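Local atomic coordinates of NAD-dependent epimerase/dehydratase (Veillonella parvula DSM 2008, PDB entry 3R6D), a protein that probably binds NAD(P) through a Rossmann-type domain and belongs to the NAD-dependent epimerase/dehydratase enzymes, its own substrate being unidentified. Residues Asn140-Ser145 against Tyr149-Leu154; Arg102-Ser107 against Asp191-Ala196; Leu11-Gln16 against Arg38-Arg43. All blocks are in the same frame, centred on the assembly; numbering follows the deposited sequence.

Contact 1 of 3, residues Asn140-Ser145 against Tyr149-Leu154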
# COMPACT_ATOMS: atom_id res chain seq x y z
N ASN A 140 -13.75 -0.21 3.00
CA ASN A 140 -15.00 -0.94 2.80
C ASN A 140 -15.21 -1.33 1.36
O ASN A 140 -15.59 -2.47 1.09
CB ASN A 140 -16.20 -0.11 3.29
CG ASN A 140 -16.20 0.08 4.79
OD1 ASN A 140 -15.44 -0.58 5.52
ND2 ASN A 140 -17.03 1.00 5.27
N VAL A 141 -14.93 -0.41 0.42
CA VAL A 141 -15.11 -0.73 -1.00
C VAL A 141 -14.22 -1.93 -1.36
O VAL A 141 -14.63 -2.85 -2.09
CB VAL A 141 -14.80 0.48 -1.92
CG1 VAL A 141 -14.68 0.04 -3.39
CG2 VAL A 141 -15.93 1.53 -1.77
N LEU A 142 -12.96 -1.91 -0.92
CA LEU A 142 -12.05 -3.00 -1.29
C LEU A 142 -12.47 -4.34 -0.66
O LEU A 142 -12.49 -5.38 -1.33
CB LEU A 142 -10.59 -2.64 -0.98
CG LEU A 142 -9.56 -3.65 -1.44
CD1 LEU A 142 -9.66 -3.97 -2.94
CD2 LEU A 142 -8.17 -3.12 -1.08
N ARG A 143 -12.85 -4.31 0.61
CA ARG A 143 -13.32 -5.56 1.26
C ARG A 143 -14.59 -6.16 0.65
O ARG A 143 -14.81 -7.38 0.69
CB ARG A 143 -13.53 -5.39 2.74
CG ARG A 143 -12.29 -5.01 3.46
CD ARG A 143 -12.51 -4.98 5.02
NE ARG A 143 -13.70 -4.19 5.46
CZ ARG A 143 -13.99 -3.87 6.74
NH1 ARG A 143 -13.18 -4.21 7.74
NH2 ARG A 143 -15.11 -3.19 7.03
N GLU A 144 -15.46 -5.31 0.14
CA GLU A 144 -16.69 -5.72 -0.56
C GLU A 144 -16.47 -6.27 -1.96
O GLU A 144 -17.37 -6.87 -2.56
CB GLU A 144 -17.69 -4.55 -0.64
CG GLU A 144 -18.17 -4.07 0.72
CD GLU A 144 -18.76 -2.66 0.67
OE1 GLU A 144 -18.87 -2.03 -0.44
OE2 GLU A 144 -19.10 -2.17 1.77
N SER A 145 -15.29 -5.99 -2.51
CA SER A 145 -14.97 -6.46 -3.80
C SER A 145 -14.74 -7.93 -3.76
O SER A 145 -14.60 -8.55 -2.68
CB SER A 145 -13.73 -5.73 -4.30
OG SER A 145 -12.52 -6.37 -3.87
N TYR A 149 -7.46 -9.32 -2.36
CA TYR A 149 -6.82 -8.17 -1.76
C TYR A 149 -5.97 -8.54 -0.57
O TYR A 149 -6.28 -9.49 0.18
CB TYR A 149 -7.86 -7.10 -1.36
CG TYR A 149 -8.77 -7.51 -0.22
CD1 TYR A 149 -8.34 -7.35 1.09
CD2 TYR A 149 -10.05 -8.02 -0.45
CE1 TYR A 149 -9.13 -7.72 2.17
CE2 TYR A 149 -10.88 -8.39 0.61
CZ TYR A 149 -10.40 -8.22 1.92
OH TYR A 149 -11.17 -8.56 3.03
N THR A 150 -4.93 -7.73 -0.36
CA THR A 150 -4.30 -7.64 0.96
C THR A 150 -4.29 -6.17 1.34
O THR A 150 -3.71 -5.35 0.60
CB THR A 150 -2.83 -8.14 0.95
OG1 THR A 150 -2.71 -9.38 0.23
CG2 THR A 150 -2.32 -8.27 2.38
N ILE A 151 -4.93 -5.83 2.45
CA ILE A 151 -4.85 -4.48 2.98
C ILE A 151 -3.74 -4.47 4.00
O ILE A 151 -3.67 -5.37 4.86
CB ILE A 151 -6.20 -4.05 3.58
CG1 ILE A 151 -7.27 -3.92 2.46
CG2 ILE A 151 -6.03 -2.76 4.40
CD1 ILE A 151 -8.68 -3.84 2.99
N LEU A 152 -2.85 -3.47 3.93
CA LEU A 152 -1.80 -3.28 4.94
C LEU A 152 -2.20 -2.11 5.81
O LEU A 152 -2.27 -0.97 5.34
CB LEU A 152 -0.43 -3.05 4.25
CG LEU A 152 -0.01 -4.22 3.33
CD1 LEU A 152 1.31 -3.82 2.67
CD2 LEU A 152 0.11 -5.50 4.10
N ARG A 153 -2.53 -2.39 7.07
CA ARG A 153 -2.90 -1.35 8.02
C ARG A 153 -1.65 -0.78 8.67
O ARG A 153 -1.04 -1.44 9.51
CB ARG A 153 -3.85 -1.90 9.09
CG ARG A 153 -5.22 -2.28 8.56
CD ARG A 153 -6.06 -2.98 9.60
NE ARG A 153 -5.66 -4.37 9.80
CZ ARG A 153 -5.23 -4.89 10.95
NH1 ARG A 153 -4.96 -4.12 12.01
NH2 ARG A 153 -5.02 -6.21 11.03
N LEU A 154 -1.24 0.42 8.24
CA LEU A 154 0.04 0.98 8.72
C LEU A 154 -0.19 1.87 9.90
O LEU A 154 -1.10 2.70 9.90
CB LEU A 154 0.73 1.77 7.61
CG LEU A 154 0.92 1.02 6.27
CD1 LEU A 154 1.79 1.85 5.34
CD2 LEU A 154 1.55 -0.37 6.49
O HOH W 1 -13.72 -9.01 2.62
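L142 slides antiparallel past Y149, its CG 3.8 Å from Y149 CB, and its CD2 reaches on to I151 CG1 at 3.7 Å. This is helix-on-strand packing of the Rossmann fold: helix 129-144 ends here, and the chain turns back into strand 148-158, closing a beta-alpha-beta crossover from strand 102-108. The two short axes run nearly antiparallel, at 153°. Two residues apart on the strand, Y149 and I151 turn the same way, so the leucine lies against both. With its CG set between the backbone N and the carbonyl carbon (chi1 68°), Y149 carries its ring along the last helical turn. There Y149 CE2 lies 3.8 Å from R143 CA, and the phenol oxygen Y149 OH lies 3.7 Å from R143 CG. The aliphatic part of R143 also crosses I151 CD1, while its guanidinium leads away from the strand. A water lying in the ring plane at its edge links Y149 OH to R143 O. M88 of helix 85-96 and V103 of strand 102-108 also touch L142. At the helix end L142 O accepts two bonds from S145, one from its N and one from OG, the latter at 2.7 Å on a carbonyl lone pair.

Contact 2 of 3, residues Arg102-Ser107 against Asp191-Ala196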
# COMPACT_ATOMS: atom_id res chain seq x y z
N ARG A 102 -5.29 -9.68 -8.27
CA ARG A 102 -4.41 -9.48 -7.08
C ARG A 102 -4.12 -8.02 -6.81
O ARG A 102 -3.60 -7.31 -7.70
CB ARG A 102 -3.11 -10.25 -7.27
CG ARG A 102 -2.24 -10.30 -6.02
CD ARG A 102 -2.73 -11.37 -5.06
NE ARG A 102 -1.88 -11.39 -3.85
CZ ARG A 102 -2.07 -10.67 -2.74
NH1 ARG A 102 -3.16 -9.91 -2.58
NH2 ARG A 102 -1.15 -10.71 -1.79
N VAL A 103 -4.47 -7.56 -5.61
CA VAL A 103 -4.25 -6.14 -5.26
C VAL A 103 -3.71 -6.06 -3.84
O VAL A 103 -4.21 -6.73 -2.93
CB VAL A 103 -5.54 -5.29 -5.54
CG1 VAL A 103 -6.73 -5.74 -4.72
CG2 VAL A 103 -5.25 -3.81 -5.37
N ILE A 104 -2.66 -5.25 -3.64
CA ILE A 104 -2.13 -4.95 -2.32
C ILE A 104 -2.30 -3.45 -2.12
O ILE A 104 -1.85 -2.67 -2.96
CB ILE A 104 -0.63 -5.34 -2.22
CG1 ILE A 104 -0.47 -6.85 -2.39
CG2 ILE A 104 -0.05 -4.88 -0.88
CD1 ILE A 104 0.95 -7.29 -2.70
N GLY A 105 -2.95 -3.04 -1.03
CA GLY A 105 -3.24 -1.63 -0.80
C GLY A 105 -2.84 -1.19 0.59
O GLY A 105 -2.89 -1.98 1.54
N VAL A 106 -2.48 0.08 0.73
CA VAL A 106 -2.10 0.68 1.98
C VAL A 106 -3.24 1.47 2.61
O VAL A 106 -3.76 2.39 1.98
CB VAL A 106 -0.88 1.58 1.75
CG1 VAL A 106 -0.68 2.50 2.91
CG2 VAL A 106 0.36 0.70 1.50
N SER A 107 -3.56 1.13 3.86
CA SER A 107 -4.56 1.84 4.64
C SER A 107 -3.98 2.18 5.99
O SER A 107 -2.78 2.03 6.23
CB SER A 107 -5.79 0.94 4.72
OG SER A 107 -6.87 1.56 5.36
N ASP A 191 8.37 -9.02 0.78
CA ASP A 191 8.25 -10.39 1.28
C ASP A 191 6.91 -11.00 0.84
O ASP A 191 6.87 -12.17 0.43
CB ASP A 191 8.39 -10.42 2.79
CG ASP A 191 9.81 -10.13 3.25
OD1 ASP A 191 10.74 -10.23 2.42
OD2 ASP A 191 10.02 -9.80 4.44
N ILE A 192 5.83 -10.22 0.86
CA ILE A 192 4.55 -10.72 0.39
C ILE A 192 4.61 -11.14 -1.08
O ILE A 192 4.03 -12.16 -1.49
CB ILE A 192 3.46 -9.68 0.68
CG1 ILE A 192 3.25 -9.57 2.19
CG2 ILE A 192 2.16 -10.02 -0.03
CD1 ILE A 192 2.41 -8.39 2.62
N LEU A 193 5.28 -10.32 -1.89
CA LEU A 193 5.42 -10.59 -3.32
C LEU A 193 6.30 -11.81 -3.64
O LEU A 193 6.30 -12.28 -4.77
CB LEU A 193 5.97 -9.36 -4.05
CG LEU A 193 5.01 -8.16 -4.14
CD1 LEU A 193 5.76 -6.89 -4.51
CD2 LEU A 193 3.85 -8.46 -5.09
N HIS A 194 7.04 -12.27 -2.65
CA HIS A 194 7.89 -13.46 -2.78
C HIS A 194 7.32 -14.69 -2.08
O HIS A 194 7.98 -15.73 -2.08
CB HIS A 194 9.30 -13.13 -2.29
CG HIS A 194 10.06 -12.26 -3.23
ND1 HIS A 194 9.82 -10.90 -3.34
CD2 HIS A 194 11.06 -12.54 -4.10
CE1 HIS A 194 10.64 -10.39 -4.26
NE2 HIS A 194 11.41 -11.37 -4.72
N ALA A 195 6.13 -14.60 -1.50
CA ALA A 195 5.58 -15.69 -0.68
C ALA A 195 4.91 -16.76 -1.56
O ALA A 195 3.84 -16.54 -2.12
CB ALA A 195 4.54 -15.10 0.30
N ALA A 196 5.50 -17.95 -1.66
CA ALA A 196 4.85 -19.01 -2.46
C ALA A 196 3.45 -19.36 -1.93
O ALA A 196 2.48 -19.54 -2.72
CB ALA A 196 5.73 -20.26 -2.49
O HOH W 2 1.26 -12.17 -2.36
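R102 and I104 on strand 102-108 meet I192 and L193 at the end of helix 182-193, and R102 makes the polar half of the contact. Its CB leaves the strand on the helix-facing side. The chain then stays extended at CG (chi1 -170°) before kinking at CD (chi2 80°), which folds the guanidinium back along the sheet toward the neighbouring strand 148-158. NE forms a salt bridge with E198, in the loop after the helix. NH1 bonds N148 O, and NH2 bonds T150 OG1, so two of the three nitrogens hold strand 148-158. R102 NH2 also gives a hydrogen bond to a water 2.9 Å away, which lies in the guanidinium plane at its edge. The same water sits 2.9 Å from I192 O, at the helix end, where that carbonyl also accepts a bond from A195 N. Close to the guanidinium plane, I192 CG2 abuts the edge of the group, 3.8 Å from R102 NH2.

Next to this, the contact is purely apolar. I104 projects its CG1 branch outward from the sheet, extended at chi2, and I104 CD1 alone does the touching: it lies 4.0 Å from I192 CG2 and 3.9 Å from L193 CD2. I104 and I192 pass each other in opposite directions, whereas L193 swings its tip in at a slant. L152 of the neighbouring strand and F78 of strand 76-79 flank I104, and F201 touches both R102 and I192.

The contact thus lays a Rossmann-fold helix over the parallel sheet with methyl groups beside a buried cation. Its charge is probably balanced by E198, and the hydrogen bonds to N148 and T150 fix the rotation of the guanidinium; with these polar partners elsewhere, the arginine meets I192 by a methyl at its edge and, through water, by a carbonyl.

Contact 3 of 3, residues Leu11-Gln16 against Arg38-Arg43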
# COMPACT_ATOMS: atom_id res chain seq x y z
N LEU A 11 -0.20 2.16 -8.47
CA LEU A 11 -1.07 3.33 -8.41
C LEU A 11 -0.64 4.16 -7.20
O LEU A 11 -0.16 3.61 -6.19
CB LEU A 11 -2.55 2.89 -8.29
CG LEU A 11 -3.01 1.83 -9.32
CD1 LEU A 11 -4.48 1.53 -9.10
CD2 LEU A 11 -2.77 2.33 -10.74
N GLY A 12 -0.80 5.47 -7.27
CA GLY A 12 -0.21 6.32 -6.23
C GLY A 12 1.31 6.28 -6.30
O GLY A 12 1.99 6.38 -5.28
N ALA A 13 1.86 6.18 -7.51
CA ALA A 13 3.28 5.92 -7.70
C ALA A 13 4.21 6.97 -7.13
O ALA A 13 5.38 6.68 -6.87
CB ALA A 13 3.58 5.73 -9.18
N ALA A 14 3.73 8.22 -6.98
CA ALA A 14 4.61 9.26 -6.45
C ALA A 14 4.70 9.28 -4.91
O ALA A 14 5.52 10.00 -4.34
CB ALA A 14 4.18 10.63 -6.98
N GLY A 15 3.88 8.48 -4.23
CA GLY A 15 3.96 8.45 -2.78
C GLY A 15 5.27 7.86 -2.29
O GLY A 15 5.97 7.15 -3.03
N GLN A 16 5.64 8.17 -1.05
CA GLN A 16 6.94 7.77 -0.54
C GLN A 16 7.14 6.28 -0.48
O GLN A 16 8.18 5.78 -0.91
CB GLN A 16 7.21 8.40 0.83
CG GLN A 16 7.53 9.90 0.82
CD GLN A 16 8.04 10.36 2.18
OE1 GLN A 16 9.12 9.98 2.57
NE2 GLN A 16 7.24 11.15 2.91
N ARG A 38 0.05 11.40 -12.42
CA ARG A 38 0.10 12.75 -13.00
C ARG A 38 1.52 13.27 -12.88
O ARG A 38 2.09 13.24 -11.78
CB ARG A 38 -0.89 13.62 -12.24
CG ARG A 38 -0.88 15.06 -12.71
CD ARG A 38 -1.68 15.96 -11.76
NE ARG A 38 -1.01 16.13 -10.47
CZ ARG A 38 -1.40 15.59 -9.31
NH1 ARG A 38 -2.47 14.78 -9.23
NH2 ARG A 38 -0.69 15.86 -8.23
N GLN A 39 2.09 13.78 -13.98
CA GLN A 39 3.44 14.39 -13.96
C GLN A 39 4.47 13.49 -13.30
O GLN A 39 5.38 13.98 -12.65
CB GLN A 39 3.44 15.80 -13.31
CG GLN A 39 2.68 16.80 -14.18
CD GLN A 39 3.34 16.94 -15.55
OE1 GLN A 39 4.57 17.12 -15.65
NE2 GLN A 39 2.53 16.92 -16.60
N LEU A 40 4.36 12.19 -13.51
CA LEU A 40 5.29 11.28 -12.84
C LEU A 40 6.71 11.46 -13.34
O LEU A 40 7.66 11.15 -12.61
CB LEU A 40 4.87 9.82 -13.00
CG LEU A 40 3.56 9.46 -12.31
CD1 LEU A 40 3.42 7.95 -12.38
CD2 LEU A 40 3.50 9.95 -10.90
N LYS A 41 6.91 11.95 -14.57
CA LYS A 41 8.28 12.07 -15.06
C LYS A 41 9.05 13.19 -14.36
O LYS A 41 10.28 13.25 -14.47
CB LYS A 41 8.33 12.24 -16.58
CG LYS A 41 7.70 11.08 -17.36
CD LYS A 41 7.74 11.36 -18.87
CE LYS A 41 7.20 10.22 -19.69
NZ LYS A 41 7.61 10.39 -21.12
N THR A 42 8.36 14.08 -13.63
CA THR A 42 9.05 15.06 -12.81
C THR A 42 8.95 14.74 -11.32
O THR A 42 9.84 15.12 -10.58
CB THR A 42 8.56 16.51 -13.08
OG1 THR A 42 7.25 16.67 -12.51
CG2 THR A 42 8.58 16.82 -14.60
N ARG A 43 7.90 14.07 -10.88
CA ARG A 43 7.70 13.84 -9.45
C ARG A 43 8.48 12.64 -8.91
O ARG A 43 8.58 12.44 -7.69
CB ARG A 43 6.20 13.61 -9.19
CG ARG A 43 5.40 14.88 -9.46
CD ARG A 43 3.91 14.57 -9.45
NE ARG A 43 3.42 14.21 -8.14
CZ ARG A 43 2.26 13.59 -7.94
NH1 ARG A 43 1.53 13.20 -8.97
NH2 ARG A 43 1.84 13.36 -6.69
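A13 and A14 press their CB methyls on the side chain of L40, A13 against CD1 at 3.9 Å and A14 against CD2 at 4.0 Å. This is the packed side of the contact: L40 spreads its two methyls over consecutive alanines, and L35 of strand 33-37 touches both A13 and L40. A13 and A14 are the middle residues of a type I turn from G12 to G15, closed by G15 N to G12 O at 3.0 Å. The sequence GAAGQIA makes this the glycine-rich loop after the first strand of a Rossmann fold, which in relatives curls round the dinucleotide pyrophosphate; 38-43 follows the second strand, where relatives recognise the adenosine ribose. On the solvent side the partner is no longer a buried leucine but an exposed arginine. R43 bends at chi3 (68°) and lays one guanidinium face over A14 CB, off-centre, the nearest atom being R43 NH2 at 3.6 Å. The opposite face is covered off-centre by R38 NH2, 3.4 Å above the plane. R43 NH1 donates to R38 O at 2.9 Å, nearly straight (163°) and within the guanidinium plane, which helps to set the group's rotation. Paired arginines here would be consistent with a site for an anionic group such as the NADP 2'-phosphate.

Contacts 1 and 2 belong to the interior and share one sheet: strands 148-158 and 102-108 are parallel neighbours in it, joined by bonds such as T150 N to V103 O and L152 N to G105 O. Helices 129-144 and 182-193 lie against opposite sides of that pair. Along the chain contact 1 is nested within the loop closed by contact 2. Leucine, isoleucine and tyrosine dominate the first, while the second adds a buried arginine with its own partners. Contact 3, about 20 Å or more from both between centres, is partly buried, joins the glycine-rich loop 11-16 to the short helix 40-43, and replaces helix-on-sheet packing with alanine methyls against a leucine and an exposed arginine near the presumed cofactor site.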